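Local structure of adenosine kinase (Sinorhizobium meliloti, 3UBO) at residues 9-14 with 169-174; 78-83 with 147-152; 158-163 with 192-197. The protein probably phosphorylates adenosine with ATP as a kinase of the pfkB family. One frame throughout, in Å; residues are numbered along the deposited sequence.

Contact 1: residues 9-14 with 169-174; sequences LTIGNA and DAIREA. With ADN (adenosine), chain C.
In the alpha/beta core of this pfkB-family kinase, Ile11 on strand 6-11, an inner strand of the parallel sheet, packs against Ile171 and Ala174 of helix 168-179. That helix follows strand 152-158, the neighbour of 6-11 in the sheet, and is the crossover of a beta-alpha-beta unit that returns in strand 184-188. Both branches of Ile11 lie against Ile171, and the longer one also reaches Ala174. CG2 of Ile11 meets CD1 of Ile171 at 3.9 Å, and the same CD1 also lies near Ile11 CB, at 4.2 Å. The longer arm of Ile11 runs on toward the helix: CG1 stands beside the backbone N (chi1 -58°) with CD1 stretched out beyond it, ending 4.4 Å from the methyl CB of Ala174, one turn further along the helix than Ile171. The Ile11 and Ile171 side chains pass in opposite directions, each running alongside the other. Phe80 covers Ile11 from the adjoining strand, while Phe157 touches Ile171, so the helix-facing side of the sheet is apolar here.

Just past the strand the chain turns from core to substrate. Asn13 ND2 donates to N1 of the bound adenosine over 2.8 Å, with an N-H...N angle of 161°, and it is also hydrogen-bonded to the carbonyl O of Tyr160. These two partners fix how the amide is turned and present an N-H to the base.

Between these two segments the contact is apolar packing, without directional bonds. At the other end of 9-14, Asn13 supplies an amide donor matched to the acceptor N1, which is consistent with recognition of the adenine base.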
loop_
_atom_site.group_PDB
_atom_site.type_symbol
_atom_site.label_atom_id
_atom_site.label_comp_id
_atom_site.label_asym_id
_atom_site.label_seq_id
_atom_site.Cartn_x
_atom_site.Cartn_y
_atom_site.Cartn_z
ATOM N N LEU A 9 11.824 22.613 -3.193
ATOM C CA LEU A 9 12.785 21.563 -2.899
ATOM C C LEU A 9 12.667 21.072 -1.427
ATOM O O LEU A 9 12.689 21.865 -0.441
ATOM C CB LEU A 9 14.187 22.034 -3.218
ATOM C CG LEU A 9 15.416 21.214 -2.785
ATOM C CD1 LEU A 9 15.551 19.923 -3.612
ATOM C CD2 LEU A 9 16.689 22.047 -2.904
ATOM N N THR A 10 12.523 19.757 -1.286
ATOM C CA THR A 10 12.539 19.211 0.074
ATOM C C THR A 10 13.717 18.271 0.336
ATOM O O THR A 10 14.171 17.533 -0.565
ATOM C CB THR A 10 11.173 18.596 0.547
ATOM O OG1 THR A 10 11.033 17.261 0.021
ATOM C CG2 THR A 10 10.008 19.473 0.080
ATOM N N ILE A 11 14.203 18.379 1.575
ATOM C CA ILE A 11 15.278 17.560 2.098
ATOM C C ILE A 11 14.833 16.947 3.422
ATOM O O ILE A 11 14.361 17.659 4.341
ATOM C CB ILE A 11 16.617 18.352 2.284
ATOM C CG1 ILE A 11 17.080 18.960 0.963
ATOM C CG2 ILE A 11 17.756 17.439 2.833
ATOM C CD1 ILE A 11 18.567 19.319 0.970
ATOM N N GLY A 12 14.944 15.621 3.484
ATOM C CA GLY A 12 14.396 14.850 4.591
ATOM C C GLY A 12 14.789 13.372 4.534
ATOM O O GLY A 12 15.267 12.878 3.506
ATOM N N ASN A 13 14.602 12.679 5.651
ATOM C CA ASN A 13 14.849 11.250 5.765
ATOM C C ASN A 13 14.015 10.442 4.796
ATOM O O ASN A 13 12.774 10.431 4.886
ATOM C CB ASN A 13 14.448 10.885 7.162
ATOM C CG ASN A 13 15.410 11.350 8.124
ATOM O OD1 ASN A 13 16.617 11.226 7.855
ATOM N ND2 ASN A 13 14.961 11.911 9.233
ATOM N N ALA A 14 14.650 9.763 3.861
ATOM C CA ALA A 14 13.899 8.955 2.931
ATOM C C ALA A 14 13.391 7.667 3.610
ATOM O O ALA A 14 14.181 6.831 4.045
ATOM C CB ALA A 14 14.742 8.637 1.729
ATOM N N ASP A 169 24.835 19.318 8.235
ATOM C CA ASP A 169 25.892 19.890 7.357
ATOM C C ASP A 169 25.542 19.831 5.853
ATOM O O ASP A 169 26.211 20.457 5.022
ATOM C CB ASP A 169 27.327 19.265 7.548
ATOM C CG ASP A 169 27.668 18.970 9.021
ATOM O OD1 ASP A 169 27.335 19.783 9.928
ATOM O OD2 ASP A 169 28.250 17.879 9.275
ATOM N N ALA A 170 24.541 19.044 5.485
ATOM C CA ALA A 170 24.075 19.120 4.112
ATOM C C ALA A 170 23.101 20.296 4.038
ATOM O O ALA A 170 22.829 20.789 2.934
ATOM C CB ALA A 170 23.398 17.823 3.671
ATOM N N ILE A 171 22.647 20.743 5.227
ATOM C CA ILE A 171 21.636 21.788 5.440
ATOM C C ILE A 171 22.195 23.224 5.545
ATOM O O ILE A 171 21.737 24.098 4.787
ATOM C CB ILE A 171 20.657 21.496 6.685
ATOM C CG1 ILE A 171 19.675 20.324 6.437
ATOM C CG2 ILE A 171 19.789 22.746 7.081
ATOM C CD1 ILE A 171 18.932 20.362 5.121
ATOM N N ARG A 172 23.129 23.483 6.476
ATOM C CA ARG A 172 23.825 24.796 6.554
ATOM C C ARG A 172 24.046 25.239 5.113
ATOM O O ARG A 172 23.735 26.387 4.727
ATOM C CB ARG A 172 25.210 24.699 7.263
ATOM C CG ARG A 172 26.346 24.703 6.255
ATOM C CD ARG A 172 27.800 25.021 6.743
ATOM N NE ARG A 172 28.501 23.890 7.359
ATOM C CZ ARG A 172 28.450 23.645 8.677
ATOM N NH1 ARG A 172 27.707 24.444 9.487
ATOM N NH2 ARG A 172 29.123 22.603 9.191
ATOM N N GLU A 173 24.523 24.246 4.347
ATOM C CA GLU A 173 25.047 24.336 2.992
ATOM C C GLU A 173 24.049 24.658 1.886
ATOM O O GLU A 173 24.335 25.457 0.989
ATOM C CB GLU A 173 25.746 23.006 2.646
ATOM C CG GLU A 173 26.940 23.088 1.647
ATOM C CD GLU A 173 28.140 23.955 2.150
ATOM O OE1 GLU A 173 28.605 23.852 3.352
ATOM O OE2 GLU A 173 28.591 24.753 1.297
ATOM N N ALA A 174 22.905 23.983 1.904
ATOM C CA ALA A 174 21.773 24.320 1.021
ATOM C C ALA A 174 21.023 25.622 1.385
ATOM O O ALA A 174 20.452 26.233 0.499
ATOM C CB ALA A 174 20.807 23.151 0.913
HETATM O "O5'" ADN C . 4.353 12.755 9.399
HETATM C "C5'" ADN C . 4.062 11.779 8.330
HETATM C "C4'" ADN C . 5.303 10.943 7.865
HETATM O "O4'" ADN C . 6.367 10.925 8.824
HETATM C "C3'" ADN C . 5.305 9.433 7.287
HETATM O "O3'" ADN C . 4.869 9.063 6.001
HETATM C "C2'" ADN C . 6.759 8.951 7.609
HETATM O "O2'" ADN C . 7.488 8.361 6.512
HETATM C "C1'" ADN C . 7.344 10.173 8.195
HETATM N N9 ADN C . 8.381 9.847 9.220
HETATM C C8 ADN C . 8.335 9.043 10.396
HETATM N N7 ADN C . 9.554 9.173 11.114
HETATM C C5 ADN C . 10.347 10.072 10.378
HETATM C C6 ADN C . 11.664 10.571 10.575
HETATM N N6 ADN C . 12.449 10.209 11.724
HETATM N N1 ADN C . 12.187 11.499 9.603
HETATM C C2 ADN C . 11.396 11.893 8.475
HETATM N N3 ADN C . 10.081 11.420 8.241
HETATM C C4 ADN C . 9.599 10.497 9.200
#

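Contact 2: residues 78-83 with 147-152; sequences AYFGKV and DVVAQS
Ala78 and Phe80, two residues apart on strand 77-80 of the parallel alpha/beta sheet, both point at Val148 of the short helix 146-150, which packs on this face just before the chain enters strand 152-158. The notch between the small Ala78 and the bulky ring of Phe80 receives the valine: Val148 CG1 settles 3.9 Å from Ala78 CB and 4.1 Å from Phe80 CE1, approaching the ring obliquely. The ring is in turn a bump for the helix. With CG of Phe80 placed beside the backbone N (chi1 -57°), its far end slips in between Val148 and Val149, and Val149 CG2 lies in the ring plane, 3.9 Å from Phe80 CE2. Shortening Phe80 to an alanine would probably open a gap between strand and helix, leaving Val149 CG2 without the ring edge it packs on and one flank of Val148 CG1 uncovered. Val149 also leans on Ala174 of helix 168-179, so the two helices on this face of the sheet touch at Val149. At the tip of the ring, Phe80 CZ is almost equidistant from its two neighbours, 4.1 Å from Val148 CG1 and 4.2 Å from Val149 CG2.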
loop_
_atom_site.group_PDB
_atom_site.type_symbol
_atom_site.label_atom_id
_atom_site.label_comp_id
_atom_site.label_asym_id
_atom_site.label_seq_id
_atom_site.Cartn_x
_atom_site.Cartn_y
_atom_site.Cartn_z
ATOM N N ALA A 78 11.349 19.025 -6.100
ATOM C CA ALA A 78 12.584 18.224 -6.146
ATOM C C ALA A 78 12.949 17.795 -4.730
ATOM O O ALA A 78 12.568 18.477 -3.712
ATOM C CB ALA A 78 13.757 18.997 -6.794
ATOM N N TYR A 79 13.668 16.665 -4.658
ATOM C CA TYR A 79 13.842 16.009 -3.355
ATOM C C TYR A 79 15.221 15.420 -3.247
ATOM O O TYR A 79 15.772 14.894 -4.232
ATOM C CB TYR A 79 12.698 14.952 -3.025
ATOM C CG TYR A 79 12.957 14.141 -1.719
ATOM C CD1 TYR A 79 12.732 14.715 -0.466
ATOM C CD2 TYR A 79 13.457 12.825 -1.760
ATOM C CE1 TYR A 79 12.976 14.049 0.674
ATOM C CE2 TYR A 79 13.680 12.127 -0.596
ATOM C CZ TYR A 79 13.449 12.763 0.610
ATOM O OH TYR A 79 13.716 12.108 1.776
ATOM N N PHE A 80 15.792 15.564 -2.060
ATOM C CA PHE A 80 17.055 14.902 -1.782
ATOM C C PHE A 80 16.834 13.977 -0.586
ATOM O O PHE A 80 16.371 14.470 0.489
ATOM C CB PHE A 80 18.182 15.889 -1.364
ATOM C CG PHE A 80 18.483 17.001 -2.350
ATOM C CD1 PHE A 80 18.223 16.855 -3.722
ATOM C CD2 PHE A 80 19.081 18.205 -1.886
ATOM C CE1 PHE A 80 18.598 17.882 -4.619
ATOM C CE2 PHE A 80 19.405 19.234 -2.749
ATOM C CZ PHE A 80 19.202 19.077 -4.116
ATOM N N GLY A 81 17.142 12.693 -0.740
ATOM C CA GLY A 81 16.972 11.734 0.335
ATOM C C GLY A 81 18.046 10.664 0.330
ATOM O O GLY A 81 18.779 10.513 -0.647
ATOM N N LYS A 82 18.138 9.919 1.427
ATOM C CA LYS A 82 19.130 8.858 1.550
ATOM C C LYS A 82 18.477 7.481 1.488
ATOM O O LYS A 82 17.676 7.124 2.352
ATOM C CB LYS A 82 19.917 9.008 2.854
ATOM C CG LYS A 82 21.424 9.081 2.664
ATOM C CD LYS A 82 21.836 8.538 1.306
ATOM C CE LYS A 82 22.888 9.421 0.654
ATOM N NZ LYS A 82 23.267 8.927 -0.699
ATOM N N VAL A 83 18.825 6.713 0.461
ATOM C CA VAL A 83 18.277 5.374 0.285
ATOM C C VAL A 83 19.344 4.403 -0.211
ATOM O O VAL A 83 20.331 4.811 -0.824
ATOM C CB VAL A 83 17.097 5.372 -0.705
ATOM C CG1 VAL A 83 15.947 6.206 -0.159
ATOM C CG2 VAL A 83 17.543 5.892 -2.063
ATOM N N ASP A 147 23.027 23.164 -8.326
ATOM C CA ASP A 147 22.257 23.858 -9.336
ATOM C C ASP A 147 20.823 23.841 -8.876
ATOM O O ASP A 147 20.144 24.894 -8.806
ATOM C CB ASP A 147 22.439 23.192 -10.732
ATOM C CG ASP A 147 22.299 21.656 -10.703
ATOM O OD1 ASP A 147 22.865 21.043 -9.787
ATOM O OD2 ASP A 147 21.622 21.056 -11.584
ATOM N N VAL A 148 20.376 22.639 -8.509
ATOM C CA VAL A 148 19.025 22.415 -7.986
ATOM C C VAL A 148 18.656 23.291 -6.764
ATOM O O VAL A 148 17.660 23.962 -6.841
ATOM C CB VAL A 148 18.737 20.880 -7.870
ATOM C CG1 VAL A 148 17.282 20.550 -7.434
ATOM C CG2 VAL A 148 19.082 20.197 -9.246
ATOM N N VAL A 149 19.431 23.364 -5.683
ATOM C CA VAL A 149 19.068 24.323 -4.625
ATOM C C VAL A 149 18.861 25.739 -5.149
ATOM O O VAL A 149 17.871 26.391 -4.785
ATOM C CB VAL A 149 20.070 24.357 -3.494
ATOM C CG1 VAL A 149 19.589 25.173 -2.255
ATOM C CG2 VAL A 149 20.467 22.940 -3.170
ATOM N N ALA A 150 19.759 26.202 -6.017
ATOM C CA ALA A 150 19.693 27.559 -6.597
ATOM C C ALA A 150 18.430 27.842 -7.459
ATOM O O ALA A 150 17.864 28.952 -7.451
ATOM C CB ALA A 150 20.992 27.840 -7.401
ATOM N N GLN A 151 17.992 26.836 -8.195
ATOM C CA GLN A 151 16.824 26.957 -9.061
ATOM C C GLN A 151 15.438 26.807 -8.375
ATOM O O GLN A 151 14.346 26.791 -9.053
ATOM C CB GLN A 151 16.947 25.917 -10.166
ATOM C CG GLN A 151 18.316 25.901 -10.822
ATOM C CD GLN A 151 18.469 24.738 -11.791
ATOM O OE1 GLN A 151 18.516 23.554 -11.367
ATOM N NE2 GLN A 151 18.534 25.057 -13.107
ATOM N N SER A 152 15.471 26.753 -7.038
ATOM C CA SER A 152 14.276 26.383 -6.294
ATOM C C SER A 152 13.875 27.482 -5.344
ATOM O O SER A 152 14.693 27.918 -4.495
ATOM C CB SER A 152 14.469 25.031 -5.567
ATOM O OG SER A 152 14.520 23.981 -6.515
#

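Contact 3: residues 158-163 with 192-197; sequences EGYLWD and SFCVHR. With ADN (adenosine), chain C.
Tyr160 and Cys194 meet where the loop that lines the adenosine pocket, following strand 152-158, rests on helix 192-197. Tyr160 serves both the substrate and the helix. Over one face of its ring the adenosine atom C6 stands 3.4 Å above the plane, offset toward the rim, and CE1 reaches further over the base, 3.7 Å from C4 of adenosine. At the other flank Tyr160 CD2 meets Cys194 SG at 4.0 Å. The sulfur comes obliquely to the ring, 62° off its normal, in a sulfur-aromatic contact; it also touches the backbone of the 3-10 turn, where Gly159 O is 3.5 Å from Cys194 SG.

One turn further along the helix, Arg197 reaches Asp163. CB and CG carry the chain out toward the loop, and CD comes within 3.5 Å of Asp163 OD1. There the bend at chi3 (74°) brings the NE edge of the guanidinium round to the carboxylate. Arg197 NE donates to Asp163 OD1 at 2.7 Å and, at the tip, Arg197 NH2 to Asp163 OD2 at 3.1 Å, each oxygen using its syn lone pair. The two planes are only 15° apart, nearly coplanar, and Cys194 CA backs one face of the guanidinium.

Asp163 OD1 is also hydrogen-bonded to the OH of Tyr198, the residue just after the helix. The paired charges thus fix the rotation of both groups and tie the pocket loop to the helix by a directional clamp, while Cys194 SG rests obliquely on the Tyr160 ring beside it; together they are likely to steady the tyrosine face on which the adenine lies.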
loop_
_atom_site.group_PDB
_atom_site.type_symbol
_atom_site.label_atom_id
_atom_site.label_comp_id
_atom_site.label_asym_id
_atom_site.label_seq_id
_atom_site.Cartn_x
_atom_site.Cartn_y
_atom_site.Cartn_z
ATOM N N GLU A 158 13.354 18.759 7.104
ATOM C CA GLU A 158 12.813 18.288 8.413
ATOM C C GLU A 158 13.707 18.653 9.592
ATOM O O GLU A 158 14.940 18.601 9.450
ATOM C CB GLU A 158 12.568 16.731 8.444
ATOM C CG GLU A 158 11.651 16.095 7.352
ATOM C CD GLU A 158 12.269 14.787 6.808
ATOM O OE1 GLU A 158 11.547 14.091 6.023
ATOM O OE2 GLU A 158 13.495 14.480 7.138
ATOM N N GLY A 159 13.116 19.023 10.729
ATOM C CA GLY A 159 13.798 18.930 12.010
ATOM C C GLY A 159 14.313 17.497 12.222
ATOM O O GLY A 159 15.396 17.258 12.797
ATOM N N TYR A 160 13.545 16.531 11.704
ATOM C CA TYR A 160 13.832 15.097 11.845
ATOM C C TYR A 160 15.261 14.719 11.442
ATOM O O TYR A 160 15.680 13.577 11.665
ATOM C CB TYR A 160 12.882 14.250 10.969
ATOM C CG TYR A 160 11.549 13.908 11.589
ATOM C CD1 TYR A 160 10.407 13.772 10.788
ATOM C CD2 TYR A 160 11.415 13.736 12.951
ATOM C CE1 TYR A 160 9.164 13.508 11.331
ATOM C CE2 TYR A 160 10.173 13.456 13.496
ATOM C CZ TYR A 160 9.047 13.346 12.675
ATOM O OH TYR A 160 7.812 13.045 13.203
ATOM N N LEU A 161 15.945 15.672 10.793
ATOM C CA LEU A 161 17.216 15.496 10.102
ATOM C C LEU A 161 18.331 15.776 11.072
ATOM O O LEU A 161 19.488 15.517 10.799
ATOM C CB LEU A 161 17.346 16.481 8.957
ATOM C CG LEU A 161 16.826 16.051 7.590
ATOM C CD1 LEU A 161 17.311 17.028 6.525
ATOM C CD2 LEU A 161 17.216 14.632 7.213
ATOM N N TRP A 162 17.977 16.337 12.210
ATOM C CA TRP A 162 18.967 16.460 13.252
ATOM C C TRP A 162 19.473 15.108 13.775
ATOM O O TRP A 162 20.676 14.983 14.069
ATOM C CB TRP A 162 18.581 17.506 14.321
ATOM C CG TRP A 162 19.127 18.811 13.836
ATOM C CD1 TRP A 162 20.028 19.630 14.482
ATOM C CD2 TRP A 162 18.943 19.380 12.509
ATOM N NE1 TRP A 162 20.386 20.688 13.651
ATOM C CE2 TRP A 162 19.741 20.561 12.442
ATOM C CE3 TRP A 162 18.186 18.998 11.369
ATOM C CZ2 TRP A 162 19.793 21.380 11.288
ATOM C CZ3 TRP A 162 18.245 19.803 10.211
ATOM C CH2 TRP A 162 19.039 20.997 10.191
ATOM N N ASP A 163 18.595 14.093 13.788
ATOM C CA ASP A 163 18.895 12.774 14.349
ATOM C C ASP A 163 20.086 12.104 13.693
ATOM O O ASP A 163 21.013 11.672 14.406
ATOM C CB ASP A 163 17.663 11.842 14.344
ATOM C CG ASP A 163 16.652 12.211 15.414
ATOM O OD1 ASP A 163 17.106 12.539 16.537
ATOM O OD2 ASP A 163 15.417 12.221 15.128
ATOM N N SER A 192 7.034 16.583 18.414
ATOM C CA SER A 192 7.284 17.324 19.620
ATOM C C SER A 192 8.416 16.751 20.451
ATOM O O SER A 192 8.776 17.340 21.447
ATOM C CB SER A 192 6.022 17.503 20.453
ATOM O OG SER A 192 5.811 16.375 21.263
ATOM N N PHE A 193 9.007 15.624 20.090
ATOM C CA PHE A 193 10.154 15.167 20.893
ATOM C C PHE A 193 11.427 15.567 20.238
ATOM O O PHE A 193 12.405 15.788 20.908
ATOM C CB PHE A 193 10.148 13.657 21.173
ATOM C CG PHE A 193 9.094 13.250 22.174
ATOM C CD1 PHE A 193 9.409 13.131 23.524
ATOM C CD2 PHE A 193 7.754 13.019 21.758
ATOM C CE1 PHE A 193 8.396 12.788 24.478
ATOM C CE2 PHE A 193 6.732 12.672 22.703
ATOM C CZ PHE A 193 7.066 12.556 24.072
ATOM N N CYS A 194 11.408 15.605 18.907
ATOM C CA CYS A 194 12.465 16.180 18.094
ATOM C C CYS A 194 12.660 17.546 18.682
ATOM O O CYS A 194 13.758 17.879 19.127
ATOM C CB CYS A 194 11.992 16.302 16.661
ATOM S SG CYS A 194 13.279 16.250 15.417
ATOM N N VAL A 195 11.577 18.319 18.761
ATOM C CA VAL A 195 11.638 19.628 19.428
ATOM C C VAL A 195 12.397 19.660 20.794
ATOM O O VAL A 195 13.349 20.419 20.916
ATOM C CB VAL A 195 10.271 20.401 19.409
ATOM C CG1 VAL A 195 10.311 21.645 20.278
ATOM C CG2 VAL A 195 9.886 20.765 17.954
ATOM N N HIS A 196 12.048 18.855 21.794
ATOM C CA HIS A 196 12.926 18.804 22.982
ATOM C C HIS A 196 14.386 18.431 22.696
ATOM O O HIS A 196 15.309 19.071 23.201
ATOM C CB HIS A 196 12.384 17.862 24.035
ATOM C CG HIS A 196 11.019 18.221 24.509
ATOM N ND1 HIS A 196 9.875 17.857 23.823
ATOM C CD2 HIS A 196 10.603 18.896 25.607
ATOM C CE1 HIS A 196 8.808 18.294 24.478
ATOM N NE2 HIS A 196 9.220 18.927 25.566
ATOM N N ARG A 197 14.607 17.408 21.875
ATOM C CA ARG A 197 15.952 16.844 21.580
ATOM C C ARG A 197 16.878 17.842 20.810
ATOM O O ARG A 197 18.081 17.631 20.658
ATOM C CB ARG A 197 15.719 15.510 20.819
ATOM C CG ARG A 197 16.884 14.610 20.230
ATOM C CD ARG A 197 16.350 13.086 19.864
ATOM N NE ARG A 197 15.497 12.961 18.657
ATOM C CZ ARG A 197 14.144 12.924 18.638
ATOM N NH1 ARG A 197 13.403 12.949 19.763
ATOM N NH2 ARG A 197 13.516 12.862 17.466
HETATM O "O5'" ADN C . 4.353 12.755 9.399
HETATM C "C5'" ADN C . 4.062 11.779 8.330
HETATM C "C4'" ADN C . 5.303 10.943 7.865
HETATM O "O4'" ADN C . 6.367 10.925 8.824
HETATM C "C3'" ADN C . 5.305 9.433 7.287
HETATM O "O3'" ADN C . 4.869 9.063 6.001
HETATM C "C2'" ADN C . 6.759 8.951 7.609
HETATM O "O2'" ADN C . 7.488 8.361 6.512
HETATM C "C1'" ADN C . 7.344 10.173 8.195
HETATM N N9 ADN C . 8.381 9.847 9.220
HETATM C C8 ADN C . 8.335 9.043 10.396
HETATM N N7 ADN C . 9.554 9.173 11.114
HETATM C C5 ADN C . 10.347 10.072 10.378
HETATM C C6 ADN C . 11.664 10.571 10.575
HETATM N N6 ADN C . 12.449 10.209 11.724
HETATM N N1 ADN C . 12.187 11.499 9.603
HETATM C C2 ADN C . 11.396 11.893 8.475
HETATM N N3 ADN C . 10.081 11.420 8.241
HETATM C C4 ADN C . 9.599 10.497 9.200
#

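How the contacts relate
Contacts 1 and 2 share one face of the parallel sheet, their centres 8 Å apart on the adjacent strands 6-11 and 77-80; Thr10 N and Ala78 O, 2.7 Å apart, probably form a hydrogen bond between those strands. Contact 3 lies 14 Å from contact 1, centre to centre, and meets it at the adenosine: Asn13 N and Glu158 OE2, 2.6 Å apart, probably hydrogen-bond, and both segments touch the base. Contact 2 is set back from the pocket, with the Phe80 side chain about 13 Å from adenosine, and does not touch contact 3. The Tyr160 side chain is also about 8 Å from the bound ADP, so contact 3 lies near both ligands.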